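Local coordinates for protein sarcosine oxidase (Pyrococcus horikoshii, PDB 1Y56) that probably oxidises L-proline with the help of bound flavins, as the beta subunit of a dye-linked L-proline dehydrogenase complex, at residues 241-253 with 283-295. Numbering follows the deposited sequence.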
loop_
_atom_site.group_PDB
_atom_site.type_symbol
_atom_site.label_atom_id
_atom_site.label_comp_id
_atom_site.label_asym_id
_atom_site.label_seq_id
_atom_site.Cartn_x
_atom_site.Cartn_y
_atom_site.Cartn_z
ATOM N N MET B 241 -22.967 -20.188 50.122
ATOM C CA MET B 241 -22.086 -20.797 49.147
ATOM C C MET B 241 -22.274 -22.314 49.277
ATOM O O MET B 241 -22.056 -22.874 50.343
ATOM C CB MET B 241 -20.657 -20.408 49.475
ATOM C CG MET B 241 -19.646 -20.733 48.412
ATOM S SD MET B 241 -19.625 -19.525 47.078
ATOM C CE MET B 241 -20.226 -20.560 45.776
ATOM N N VAL B 242 -22.728 -22.980 48.224
ATOM C CA VAL B 242 -22.819 -24.441 48.276
ATOM C C VAL B 242 -21.621 -25.083 47.565
ATOM O O VAL B 242 -21.300 -24.735 46.419
ATOM C CB VAL B 242 -24.231 -25.019 47.866
ATOM C CG1 VAL B 242 -25.115 -23.969 47.260
ATOM C CG2 VAL B 242 -24.111 -26.217 46.966
ATOM N N ILE B 243 -20.950 -25.990 48.278
ATOM C CA ILE B 243 -19.794 -26.705 47.757
ATOM C C ILE B 243 -20.144 -28.162 47.566
ATOM O O ILE B 243 -20.765 -28.778 48.438
ATOM C CB ILE B 243 -18.575 -26.613 48.714
ATOM C CG1 ILE B 243 -18.320 -25.166 49.156
ATOM C CG2 ILE B 243 -17.318 -27.255 48.085
ATOM C CD1 ILE B 243 -17.945 -24.198 48.042
ATOM N N SER B 244 -19.744 -28.708 46.421
ATOM C CA SER B 244 -19.819 -30.146 46.190
ATOM C C SER B 244 -18.472 -30.684 45.700
ATOM O O SER B 244 -18.129 -30.540 44.522
ATOM C CB SER B 244 -20.930 -30.476 45.201
ATOM O OG SER B 244 -21.008 -31.869 44.995
ATOM N N PHE B 245 -17.699 -31.278 46.611
ATOM C CA PHE B 245 -16.435 -31.895 46.240
ATOM C C PHE B 245 -16.687 -33.032 45.253
ATOM O O PHE B 245 -16.016 -33.118 44.226
ATOM C CB PHE B 245 -15.678 -32.424 47.457
ATOM C CG PHE B 245 -14.812 -31.399 48.144
ATOM C CD1 PHE B 245 -14.640 -31.432 49.522
ATOM C CD2 PHE B 245 -14.158 -30.403 47.420
ATOM C CE1 PHE B 245 -13.827 -30.487 50.171
ATOM C CE2 PHE B 245 -13.343 -29.445 48.070
ATOM C CZ PHE B 245 -13.181 -29.498 49.444
ATOM N N LYS B 246 -17.668 -33.881 45.543
ATOM C CA LYS B 246 -17.932 -35.020 44.681
ATOM C C LYS B 246 -18.211 -34.593 43.245
ATOM O O LYS B 246 -17.680 -35.184 42.317
ATOM C CB LYS B 246 -19.058 -35.888 45.236
ATOM C CG LYS B 246 -19.681 -36.835 44.223
ATOM C CD LYS B 246 -20.713 -37.750 44.870
ATOM C CE LYS B 246 -21.644 -38.401 43.844
ATOM N NZ LYS B 246 -20.988 -39.548 43.154
ATOM N N TYR B 247 -19.028 -33.564 43.045
ATOM C CA TYR B 247 -19.312 -33.109 41.679
ATOM C C TYR B 247 -18.360 -32.004 41.185
ATOM O O TYR B 247 -18.773 -30.889 40.898
ATOM C CB TYR B 247 -20.785 -32.720 41.511
ATOM C CG TYR B 247 -21.735 -33.903 41.543
ATOM C CD1 TYR B 247 -22.725 -34.009 42.530
ATOM C CD2 TYR B 247 -21.641 -34.923 40.591
ATOM C CE1 TYR B 247 -23.593 -35.107 42.563
ATOM C CE2 TYR B 247 -22.504 -36.019 40.613
ATOM C CZ TYR B 247 -23.470 -36.106 41.600
ATOM O OH TYR B 247 -24.310 -37.188 41.612
ATOM N N GLY B 248 -17.058 -32.269 41.257
ATOM C CA GLY B 248 -16.047 -31.602 40.434
ATOM C C GLY B 248 -15.558 -30.342 41.165
ATOM O O GLY B 248 -15.209 -29.343 40.527
ATOM N N HIS B 249 -15.521 -30.390 42.496
ATOM C CA HIS B 249 -15.217 -29.205 43.307
ATOM C C HIS B 249 -16.058 -27.994 42.880
ATOM O O HIS B 249 -15.578 -26.862 42.835
ATOM C CB HIS B 249 -13.713 -28.882 43.297
ATOM C CG HIS B 249 -12.843 -30.031 43.718
ATOM N ND1 HIS B 249 -13.336 -31.148 44.370
ATOM C CD2 HIS B 249 -11.508 -30.228 43.594
ATOM C CE1 HIS B 249 -12.347 -31.988 44.612
ATOM N NE2 HIS B 249 -11.227 -31.451 44.158
ATOM N N ALA B 250 -17.320 -28.255 42.558
ATOM C CA ALA B 250 -18.254 -27.198 42.242
ATOM C C ALA B 250 -18.480 -26.328 43.459
ATOM O O ALA B 250 -18.598 -26.821 44.588
ATOM C CB ALA B 250 -19.560 -27.773 41.783
ATOM N N TYR B 251 -18.509 -25.026 43.213
ATOM C CA TYR B 251 -19.038 -24.067 44.158
ATOM C C TYR B 251 -20.038 -23.191 43.403
ATOM O O TYR B 251 -19.773 -22.788 42.268
ATOM C CB TYR B 251 -17.909 -23.236 44.761
ATOM C CG TYR B 251 -17.197 -22.321 43.792
ATOM C CD1 TYR B 251 -16.120 -22.772 43.040
ATOM C CD2 TYR B 251 -17.596 -20.995 43.638
ATOM C CE1 TYR B 251 -15.460 -21.934 42.162
ATOM C CE2 TYR B 251 -16.948 -20.147 42.760
ATOM C CZ TYR B 251 -15.875 -20.618 42.024
ATOM O OH TYR B 251 -15.225 -19.769 41.143
ATOM N N LEU B 252 -21.196 -22.937 44.005
ATOM C CA LEU B 252 -22.142 -21.962 43.456
ATOM C C LEU B 252 -22.963 -21.233 44.524
ATOM O O LEU B 252 -23.268 -21.787 45.582
ATOM C CB LEU B 252 -23.037 -22.579 42.368
ATOM C CG LEU B 252 -24.054 -23.711 42.535
ATOM C CD1 LEU B 252 -23.453 -24.914 43.160
ATOM C CD2 LEU B 252 -25.233 -23.258 43.333
ATOM N N THR B 253 -23.282 -19.974 44.251
ATOM C CA THR B 253 -24.102 -19.154 45.145
ATOM C C THR B 253 -24.814 -18.081 44.305
ATOM O O THR B 253 -24.568 -17.972 43.107
ATOM C CB THR B 253 -23.248 -18.496 46.268
ATOM O OG1 THR B 253 -24.106 -17.850 47.217
ATOM C CG2 THR B 253 -22.262 -17.475 45.682
ATOM N N GLU B 283 -18.570 -28.690 31.416
ATOM C CA GLU B 283 -18.394 -29.308 32.721
ATOM C C GLU B 283 -19.188 -28.603 33.821
ATOM O O GLU B 283 -19.917 -29.246 34.558
ATOM C CB GLU B 283 -16.910 -29.430 33.068
ATOM C CG GLU B 283 -16.294 -30.766 32.724
ATOM C CD GLU B 283 -14.824 -30.846 33.139
ATOM O OE1 GLU B 283 -13.960 -30.321 32.404
ATOM O OE2 GLU B 283 -14.514 -31.436 34.199
ATOM N N VAL B 284 -19.074 -27.285 33.911
ATOM C CA VAL B 284 -19.844 -26.534 34.901
ATOM C C VAL B 284 -21.355 -26.796 34.763
ATOM O O VAL B 284 -22.057 -26.959 35.766
ATOM C CB VAL B 284 -19.541 -25.017 34.876
ATOM C CG1 VAL B 284 -20.223 -24.329 33.703
ATOM C CG2 VAL B 284 -19.972 -24.393 36.168
ATOM N N SER B 285 -21.845 -26.855 33.530
ATOM C CA SER B 285 -23.244 -27.144 33.301
ATOM C C SER B 285 -23.638 -28.522 33.840
ATOM O O SER B 285 -24.706 -28.695 34.417
ATOM C CB SER B 285 -23.548 -27.050 31.815
ATOM O OG SER B 285 -23.187 -25.772 31.316
ATOM N N TYR B 286 -22.767 -29.503 33.652
ATOM C CA TYR B 286 -23.041 -30.849 34.114
ATOM C C TYR B 286 -23.070 -30.889 35.640
ATOM O O TYR B 286 -24.003 -31.442 36.235
ATOM C CB TYR B 286 -22.018 -31.843 33.555
ATOM C CG TYR B 286 -22.123 -33.181 34.218
ATOM C CD1 TYR B 286 -21.292 -33.505 35.278
ATOM C CD2 TYR B 286 -23.092 -34.119 33.818
ATOM C CE1 TYR B 286 -21.399 -34.719 35.928
ATOM C CE2 TYR B 286 -23.202 -35.350 34.461
ATOM C CZ TYR B 286 -22.349 -35.634 35.519
ATOM O OH TYR B 286 -22.422 -36.826 36.190
ATOM N N TYR B 287 -22.063 -30.289 36.271
ATOM C CA TYR B 287 -21.936 -30.356 37.723
ATOM C C TYR B 287 -23.035 -29.619 38.462
ATOM O O TYR B 287 -23.626 -30.171 39.381
ATOM C CB TYR B 287 -20.562 -29.890 38.173
ATOM C CG TYR B 287 -19.503 -30.867 37.770
ATOM C CD1 TYR B 287 -19.652 -32.220 38.052
ATOM C CD2 TYR B 287 -18.355 -30.453 37.109
ATOM C CE1 TYR B 287 -18.692 -33.138 37.693
ATOM C CE2 TYR B 287 -17.373 -31.364 36.738
ATOM C CZ TYR B 287 -17.550 -32.709 37.041
ATOM O OH TYR B 287 -16.600 -33.644 36.693
ATOM N N PHE B 288 -23.307 -28.381 38.045
ATOM C CA PHE B 288 -24.295 -27.522 38.685
ATOM C C PHE B 288 -25.664 -28.176 38.670
ATOM O O PHE B 288 -26.357 -28.197 39.692
ATOM C CB PHE B 288 -24.351 -26.173 37.973
ATOM C CG PHE B 288 -23.312 -25.185 38.431
ATOM C CD1 PHE B 288 -22.169 -25.595 39.098
ATOM C CD2 PHE B 288 -23.475 -23.829 38.170
ATOM C CE1 PHE B 288 -21.206 -24.659 39.521
ATOM C CE2 PHE B 288 -22.510 -22.893 38.575
ATOM C CZ PHE B 288 -21.376 -23.314 39.253
ATOM N N THR B 289 -26.029 -28.743 37.523
ATOM C CA THR B 289 -27.370 -29.275 37.313
ATOM C C THR B 289 -27.579 -30.613 38.016
ATOM O O THR B 289 -28.721 -31.062 38.194
ATOM C CB THR B 289 -27.707 -29.395 35.819
ATOM O OG1 THR B 289 -26.760 -30.259 35.178
ATOM C CG2 THR B 289 -27.680 -28.022 35.154
ATOM N N LYS B 290 -26.471 -31.252 38.397
ATOM C CA LYS B 290 -26.502 -32.417 39.277
ATOM C C LYS B 290 -26.825 -31.956 40.684
ATOM O O LYS B 290 -27.578 -32.632 41.398
ATOM C CB LYS B 290 -25.145 -33.117 39.317
ATOM C CG LYS B 290 -24.900 -34.140 38.246
ATOM C CD LYS B 290 -25.532 -35.484 38.597
ATOM C CE LYS B 290 -26.781 -35.751 37.756
ATOM N NZ LYS B 290 -26.820 -37.193 37.414
ATOM N N ILE B 291 -26.241 -30.817 41.085
ATOM C CA ILE B 291 -26.354 -30.350 42.474
ATOM C C ILE B 291 -27.676 -29.594 42.721
ATOM O O ILE B 291 -28.366 -29.883 43.698
ATOM C CB ILE B 291 -25.036 -29.657 43.073
ATOM C CG1 ILE B 291 -25.258 -28.204 43.410
ATOM C CG2 ILE B 291 -23.775 -29.850 42.239
ATOM C CD1 ILE B 291 -25.743 -28.058 44.797
ATOM N N ILE B 292 -28.030 -28.645 41.857
ATOM C CA ILE B 292 -29.385 -28.099 41.887
ATOM C C ILE B 292 -29.973 -28.161 40.472
ATOM O O ILE B 292 -29.591 -27.382 39.612
ATOM C CB ILE B 292 -29.538 -26.673 42.616
ATOM C CG1 ILE B 292 -29.889 -25.550 41.662
ATOM C CG2 ILE B 292 -28.339 -26.243 43.458
ATOM C CD1 ILE B 292 -31.378 -25.345 41.499
ATOM N N PRO B 293 -30.855 -29.147 40.211
ATOM C CA PRO B 293 -31.558 -29.418 38.949
ATOM C C PRO B 293 -32.324 -28.270 38.284
ATOM O O PRO B 293 -32.453 -28.273 37.056
ATOM C CB PRO B 293 -32.542 -30.522 39.338
ATOM C CG PRO B 293 -31.832 -31.252 40.378
ATOM C CD PRO B 293 -31.190 -30.176 41.209
ATOM N N ALA B 294 -32.846 -27.321 39.063
ATOM C CA ALA B 294 -33.573 -26.182 38.493
ATOM C C ALA B 294 -32.701 -25.353 37.542
ATOM O O ALA B 294 -33.188 -24.832 36.533
ATOM C CB ALA B 294 -34.157 -25.303 39.599
ATOM N N LEU B 295 -31.412 -25.256 37.868
ATOM C CA LEU B 295 -30.413 -24.610 37.005
ATOM C C LEU B 295 -30.494 -25.014 35.527
ATOM O O LEU B 295 -30.113 -24.236 34.659
ATOM C CB LEU B 295 -28.999 -24.838 37.550
ATOM C CG LEU B 295 -28.332 -23.837 38.517
ATOM C CD1 LEU B 295 -29.285 -22.992 39.360
ATOM C CD2 LEU B 295 -27.320 -24.541 39.424
#
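Phe288 and Ile291, one turn apart on helix 278-291, pack against alternate residues of the hairpin 241-244/250-253. The Phe288 ring is sandwiched: Leu252 CB lies over one face, 3.6 Å from Phe288 CZ, and Val284 CG2 of its own helix covers the other, while Ala250 CB meets the ring edge. Ile291 reaches Val242 tip to tip through CD1 and slides past Leu252, its CG1 lying 3.8 Å from Leu252 CD1. This side is buried and its side-chain contacts are apolar, though the backbone Tyr251 O also lies against Phe288 CZ.

Toward the hairpin turn the packing passes to aromatic faces. Gly248 CA sits over the Tyr287 ring, 3.9 Å from its centroid, where a side chain would run into the ring; Tyr247 O shares this face, 3.2 Å from Tyr287 CG. Tyr247, with CG anti to its carbonyl carbon (chi1 -70°), turns a ring face to Lys290, whose CB stands 3.9 Å above the centre. The loose side is here: the lysine chain bends off across the ring and its ammonium end turns out to solvent. An alanine in place of Tyr247 would strip this cover from the Lys290 methylenes and is likely to leave Glu133, hydrogen-bonded to the phenol, without that partner.

Tyr251 points away from the helix, its side chain about 4 Å from the bound FAD, so the strand joins helix packing to the flavin pocket. Residues 283-291 cross strand 250-253 at -68°; Ile291 also touches Leu90 of strand 87-91 and Phe288 touches Val228 of strand 221-230, while Tyr286 makes a cation-pi contact with a basic side chain of another protein's chain.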